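Local atomic coordinates of STING-associated CdnE c-di-GMP synthase (Flavobacteriaceae, PDB entry 6WT8), a protein that probably makes the second messenger cyclic di-GMP from GTP, as the CD-NTase of a bacterial antiphage (CBASS) system that signals through STING. Residues D104-D118 and R193-V206. Residues are numbered along the deposited sequence; the frame is centred on the assembly and turned at random.
Sequences DVDLVQITNKSSEFD and RDIDVVTATYYKSV
Asp104 OD1 is gripped side-on by Arg193, which turns two guanidinium nitrogens onto that one oxygen: NE at 2.9 Å from OD1 on its syn side, NH2 from above the carboxylate plane. Ser66 adds a hydroxyl. Bent at chi2 (-68°) and chi3 (-65°), the arginine brings its guanidinium edge to OD1, the two planes standing 67° apart. The acid's second oxygen takes a water held by Asp194 N. Further on, Asp106 and Asp196 lie side by side; a water accepting from Asp196 N donates to Val105 O and Asp106 OD1. Gln90 also holds Asp106, and Lys180 bridges Asp196 OD1. Asp104 and Asp106 probably form the Asp-x-Asp motif of the nucleotidyltransferase fold, and with Asp196 on the neighbouring strand are consistent with its metal-binding acidic cluster. Parallel strands 106-112 and 193-204 bond alternately: Leu107 N to Asp196 O, Val198 N to Leu107 O (2.8 Å), Gln109 N to Val198 O, Ala200 N to Gln109 O. Beta-branched Val108, Ile110, Val197, Val198 and Thr199 suit this extended backbone. Glutamine offers donor and acceptor: Gln109 NE2 serves Thr199 OG1 (3.0 Å), OE1 takes His81. On the other face, Ile110 CG2 sits 3.4 Å from the Tyr202 ring centroid, a CH-pi contact; Asp86 holds that tyrosine's hydroxyl. After the corner at Lys113, Glu116 O accepts Lys204 N (2.8 Å) and Ser115 OG from opposite faces of its plane.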
loop_
_atom_site.group_PDB
_atom_site.type_symbol
_atom_site.label_atom_id
_atom_site.label_comp_id
_atom_site.label_asym_id
_atom_site.label_seq_id
_atom_site.Cartn_x
_atom_site.Cartn_y
_atom_site.Cartn_z
ATOM N N ASP A 104 4.217 -5.207 -9.129
ATOM C CA ASP A 104 5.070 -6.147 -8.449
ATOM C C ASP A 104 5.407 -5.681 -7.046
ATOM O O ASP A 104 5.429 -4.473 -6.762
ATOM C CB ASP A 104 6.378 -6.291 -9.226
ATOM C CG ASP A 104 6.209 -7.118 -10.441
ATOM O OD1 ASP A 104 6.126 -8.357 -10.314
ATOM O OD2 ASP A 104 6.157 -6.529 -11.543
ATOM N N VAL A 105 5.650 -6.665 -6.169
ATOM C CA VAL A 105 6.324 -6.357 -4.889
ATOM C C VAL A 105 7.694 -5.762 -5.198
ATOM O O VAL A 105 8.363 -6.157 -6.167
ATOM C CB VAL A 105 6.489 -7.562 -3.941
ATOM C CG1 VAL A 105 5.127 -8.168 -3.514
ATOM C CG2 VAL A 105 7.348 -8.683 -4.567
ATOM N N ASP A 106 8.142 -4.823 -4.355
ATOM C CA ASP A 106 9.559 -4.437 -4.384
ATOM C C ASP A 106 10.314 -5.246 -3.337
ATOM O O ASP A 106 9.801 -5.491 -2.223
ATOM C CB ASP A 106 9.790 -2.969 -3.971
ATOM C CG ASP A 106 9.195 -1.949 -4.870
ATOM O OD1 ASP A 106 8.982 -2.194 -6.055
ATOM O OD2 ASP A 106 8.982 -0.810 -4.370
ATOM N N LEU A 107 11.549 -5.632 -3.664
ATOM C CA LEU A 107 12.419 -6.233 -2.661
ATOM C C LEU A 107 13.203 -5.129 -1.952
ATOM O O LEU A 107 13.779 -4.246 -2.610
ATOM C CB LEU A 107 13.387 -7.206 -3.349
ATOM C CG LEU A 107 14.395 -7.911 -2.395
ATOM C CD1 LEU A 107 14.791 -9.229 -3.005
ATOM C CD2 LEU A 107 15.677 -7.056 -2.197
ATOM N N VAL A 108 13.211 -5.145 -0.613
ATOM C CA VAL A 108 13.940 -4.148 0.162
ATOM C C VAL A 108 15.060 -4.860 0.895
ATOM O O VAL A 108 14.809 -5.827 1.639
ATOM C CB VAL A 108 13.012 -3.436 1.167
ATOM C CG1 VAL A 108 13.750 -2.237 1.770
ATOM C CG2 VAL A 108 11.787 -2.929 0.463
ATOM N N GLN A 109 16.290 -4.385 0.747
ATOM C CA GLN A 109 17.404 -4.900 1.540
ATOM C C GLN A 109 17.885 -3.779 2.448
ATOM O O GLN A 109 18.056 -2.643 1.999
ATOM C CB GLN A 109 18.497 -5.479 0.668
ATOM C CG GLN A 109 19.156 -4.471 -0.241
ATOM C CD GLN A 109 20.195 -5.133 -1.143
ATOM O OE1 GLN A 109 20.623 -6.289 -0.940
ATOM N NE2 GLN A 109 20.618 -4.380 -2.142
ATOM N N ILE A 110 17.955 -4.041 3.754
ATOM C CA ILE A 110 18.124 -3.007 4.759
ATOM C C ILE A 110 19.381 -3.341 5.540
ATOM O O ILE A 110 19.456 -4.402 6.179
ATOM C CB ILE A 110 16.881 -2.968 5.682
ATOM C CG1 ILE A 110 15.588 -2.910 4.857
ATOM C CG2 ILE A 110 17.010 -1.764 6.574
ATOM C CD1 ILE A 110 14.303 -3.297 5.674
ATOM N N THR A 111 20.369 -2.442 5.539
ATOM C CA THR A 111 21.555 -2.714 6.334
ATOM C C THR A 111 21.173 -2.866 7.806
ATOM O O THR A 111 20.273 -2.173 8.299
ATOM C CB THR A 111 22.560 -1.588 6.147
ATOM O OG1 THR A 111 21.948 -0.311 6.431
ATOM C CG2 THR A 111 23.114 -1.653 4.742
ATOM N N ASN A 112 21.770 -3.858 8.491
ATOM C CA ASN A 112 21.230 -4.236 9.803
ATOM C C ASN A 112 22.287 -4.185 10.907
ATOM O O ASN A 112 22.023 -4.711 11.997
ATOM C CB ASN A 112 20.574 -5.636 9.747
ATOM C CG ASN A 112 21.580 -6.739 9.392
ATOM O OD1 ASN A 112 22.800 -6.510 9.379
ATOM N ND2 ASN A 112 21.069 -7.934 9.107
ATOM N N LYS A 113 23.439 -3.588 10.643
ATOM C CA LYS A 113 24.530 -3.389 11.607
ATOM C C LYS A 113 24.399 -2.122 12.421
ATOM O O LYS A 113 25.026 -2.004 13.486
ATOM C CB LYS A 113 25.861 -3.232 10.898
ATOM C CG LYS A 113 26.285 -4.368 10.065
ATOM C CD LYS A 113 26.372 -5.593 10.897
ATOM C CE LYS A 113 27.476 -6.478 10.370
ATOM N NZ LYS A 113 27.088 -7.887 10.653
ATOM N N SER A 114 23.761 -1.114 11.838
ATOM C CA SER A 114 23.560 0.175 12.473
ATOM C C SER A 114 22.229 0.690 11.978
ATOM O O SER A 114 21.716 0.235 10.951
ATOM C CB SER A 114 24.675 1.166 12.134
ATOM O OG SER A 114 24.732 1.366 10.736
ATOM N N SER A 115 21.626 1.555 12.772
ATOM C CA SER A 115 20.327 2.088 12.438
ATOM C C SER A 115 20.325 3.580 12.730
ATOM O O SER A 115 21.019 4.057 13.622
ATOM C CB SER A 115 19.244 1.389 13.249
ATOM O OG SER A 115 17.968 1.895 12.933
ATOM N N GLU A 116 19.516 4.300 11.992
ATOM C CA GLU A 116 19.169 5.654 12.375
ATOM C C GLU A 116 18.086 5.581 13.452
ATOM O O GLU A 116 17.353 4.591 13.538
ATOM C CB GLU A 116 18.663 6.407 11.150
ATOM C CG GLU A 116 19.706 6.495 9.988
ATOM C CD GLU A 116 20.910 7.274 10.402
ATOM O OE1 GLU A 116 20.729 8.379 10.925
ATOM O OE2 GLU A 116 22.031 6.769 10.213
ATOM N N PHE A 117 17.976 6.623 14.274
ATOM C CA PHE A 117 16.901 6.608 15.279
ATOM C C PHE A 117 16.642 8.025 15.779
ATOM O O PHE A 117 17.469 8.923 15.598
ATOM C CB PHE A 117 17.212 5.664 16.464
ATOM C CG PHE A 117 18.368 6.096 17.329
ATOM C CD1 PHE A 117 19.668 5.857 16.939
ATOM C CD2 PHE A 117 18.137 6.701 18.560
ATOM C CE1 PHE A 117 20.741 6.241 17.742
ATOM C CE2 PHE A 117 19.195 7.083 19.386
ATOM C CZ PHE A 117 20.502 6.865 18.977
ATOM N N ASP A 118 15.484 8.199 16.415
ATOM C CA ASP A 118 15.091 9.478 17.017
ATOM C C ASP A 118 15.801 9.655 18.375
ATOM O O ASP A 118 15.283 9.252 19.429
ATOM C CB ASP A 118 13.571 9.522 17.155
ATOM C CG ASP A 118 13.060 10.890 17.530
ATOM O OD1 ASP A 118 13.908 11.769 17.783
ATOM O OD2 ASP A 118 11.836 11.079 17.540
ATOM N N ARG A 193 9.021 -11.725 -14.397
ATOM C CA ARG A 193 8.545 -10.538 -13.676
ATOM C C ARG A 193 9.693 -9.567 -13.539
ATOM O O ARG A 193 10.843 -9.985 -13.448
ATOM C CB ARG A 193 8.035 -10.827 -12.258
ATOM C CG ARG A 193 6.894 -11.888 -12.176
ATOM C CD ARG A 193 5.574 -11.438 -12.796
ATOM N NE ARG A 193 4.965 -10.301 -12.081
ATOM C CZ ARG A 193 3.754 -9.808 -12.316
ATOM N NH1 ARG A 193 2.922 -10.396 -13.150
ATOM N NH2 ARG A 193 3.401 -8.712 -11.667
ATOM N N ASP A 194 9.375 -8.256 -13.477
ATOM C CA ASP A 194 10.399 -7.234 -13.276
ATOM C C ASP A 194 10.338 -6.751 -11.838
ATOM O O ASP A 194 9.301 -6.263 -11.376
ATOM C CB ASP A 194 10.215 -6.064 -14.237
ATOM C CG ASP A 194 10.180 -6.513 -15.689
ATOM O OD1 ASP A 194 10.957 -7.402 -16.065
ATOM O OD2 ASP A 194 9.337 -5.997 -16.441
ATOM N N ILE A 195 11.439 -6.901 -11.105
ATOM C CA ILE A 195 11.460 -6.601 -9.681
ATOM C C ILE A 195 12.410 -5.442 -9.404
ATOM O O ILE A 195 13.570 -5.481 -9.827
ATOM C CB ILE A 195 11.908 -7.830 -8.881
ATOM C CG1 ILE A 195 10.981 -9.032 -9.157
ATOM C CG2 ILE A 195 12.006 -7.545 -7.399
ATOM C CD1 ILE A 195 9.501 -8.818 -8.783
ATOM N N ASP A 196 11.935 -4.433 -8.670
ATOM C CA ASP A 196 12.817 -3.371 -8.184
ATOM C C ASP A 196 13.445 -3.771 -6.859
ATOM O O ASP A 196 12.765 -4.272 -5.971
ATOM C CB ASP A 196 12.051 -2.060 -7.979
ATOM C CG ASP A 196 11.938 -1.224 -9.233
ATOM O OD1 ASP A 196 12.976 -0.757 -9.797
ATOM O OD2 ASP A 196 10.780 -1.038 -9.662
ATOM N N VAL A 197 14.758 -3.532 -6.733
ATOM C CA VAL A 197 15.544 -3.827 -5.537
ATOM C C VAL A 197 15.931 -2.503 -4.899
ATOM O O VAL A 197 16.656 -1.714 -5.512
ATOM C CB VAL A 197 16.795 -4.645 -5.911
ATOM C CG1 VAL A 197 17.714 -4.792 -4.748
ATOM C CG2 VAL A 197 16.380 -6.025 -6.462
ATOM N N VAL A 198 15.435 -2.272 -3.688
ATOM C CA VAL A 198 15.636 -1.041 -2.926
ATOM C C VAL A 198 16.651 -1.331 -1.834
ATOM O O VAL A 198 16.568 -2.371 -1.179
ATOM C CB VAL A 198 14.274 -0.621 -2.341
ATOM C CG1 VAL A 198 14.372 0.651 -1.557
ATOM C CG2 VAL A 198 13.285 -0.462 -3.520
ATOM N N THR A 199 17.601 -0.404 -1.639
ATOM C CA THR A 199 18.628 -0.501 -0.608
ATOM C C THR A 199 18.393 0.624 0.392
ATOM O O THR A 199 18.258 1.786 -0.009
ATOM C CB THR A 199 20.012 -0.415 -1.225
ATOM O OG1 THR A 199 20.129 -1.408 -2.261
ATOM C CG2 THR A 199 21.127 -0.562 -0.192
ATOM N N ALA A 200 18.345 0.276 1.673
ATOM C CA ALA A 200 17.955 1.228 2.697
ATOM C C ALA A 200 18.641 0.906 4.009
ATOM O O ALA A 200 19.247 -0.153 4.177
ATOM C CB ALA A 200 16.441 1.163 2.890
ATOM N N THR A 201 18.550 1.835 4.953
ATOM C CA THR A 201 18.860 1.509 6.339
ATOM C C THR A 201 17.604 1.685 7.190
ATOM O O THR A 201 16.613 2.268 6.746
ATOM C CB THR A 201 20.013 2.401 6.826
ATOM O OG1 THR A 201 20.458 1.942 8.117
ATOM C CG2 THR A 201 19.576 3.848 6.926
ATOM N N TYR A 202 17.624 1.158 8.410
ATOM C CA TYR A 202 16.462 1.337 9.285
ATOM C C TYR A 202 16.450 2.708 9.936
ATOM O O TYR A 202 17.475 3.331 10.192
ATOM C CB TYR A 202 16.460 0.311 10.426
ATOM C CG TYR A 202 16.110 -1.077 10.042
ATOM C CD1 TYR A 202 14.866 -1.362 9.541
ATOM C CD2 TYR A 202 17.071 -2.102 10.178
ATOM C CE1 TYR A 202 14.490 -2.679 9.203
ATOM C CE2 TYR A 202 16.733 -3.410 9.831
ATOM C CZ TYR A 202 15.456 -3.687 9.359
ATOM O OH TYR A 202 15.055 -4.987 9.008
ATOM N N TYR A 203 15.237 3.110 10.315
ATOM C CA TYR A 203 15.031 4.242 11.203
ATOM C C TYR A 203 14.103 3.803 12.316
ATOM O O TYR A 203 12.978 3.327 12.052
ATOM C CB TYR A 203 14.434 5.434 10.449
ATOM C CG TYR A 203 14.162 6.614 11.359
ATOM C CD1 TYR A 203 15.155 7.527 11.617
ATOM C CD2 TYR A 203 12.910 6.788 11.933
ATOM C CE1 TYR A 203 14.932 8.630 12.453
ATOM C CE2 TYR A 203 12.665 7.869 12.793
ATOM C CZ TYR A 203 13.679 8.791 13.021
ATOM O OH TYR A 203 13.468 9.892 13.855
ATOM N N LYS A 204 14.569 3.984 13.549
ATOM C CA LYS A 204 13.783 3.630 14.744
ATOM C C LYS A 204 13.091 4.860 15.320
ATOM O O LYS A 204 13.751 5.757 15.871
ATOM C CB LYS A 204 14.683 2.985 15.804
ATOM C CG LYS A 204 15.282 1.677 15.335
ATOM C CD LYS A 204 16.232 1.054 16.397
ATOM C CE LYS A 204 17.015 -0.092 15.721
ATOM N NZ LYS A 204 18.221 -0.567 16.496
ATOM N N SER A 205 11.754 4.875 15.204
ATOM C CA SER A 205 10.971 5.944 15.821
ATOM C C SER A 205 10.763 5.673 17.307
ATOM O O SER A 205 11.029 4.589 17.800
ATOM C CB SER A 205 9.610 6.052 15.146
ATOM O OG SER A 205 8.872 4.865 15.426
ATOM N N VAL A 206 10.323 6.695 18.033
ATOM C CA VAL A 206 9.932 6.498 19.426
ATOM C C VAL A 206 8.832 5.446 19.541
ATOM O O VAL A 206 8.878 4.592 20.443
ATOM C CB VAL A 206 9.496 7.830 20.049
ATOM C CG1 VAL A 206 8.974 7.557 21.476
ATOM C CG2 VAL A 206 10.692 8.813 20.045
HETATM O O HOH W 1 6.527 -7.860 -13.804
HETATM O O HOH W 2 9.133 -4.166 -7.869
HETATM O O HOH W 3 9.058 0.201 -7.853
HETATM O O HOH W 4 10.088 9.255 16.641
#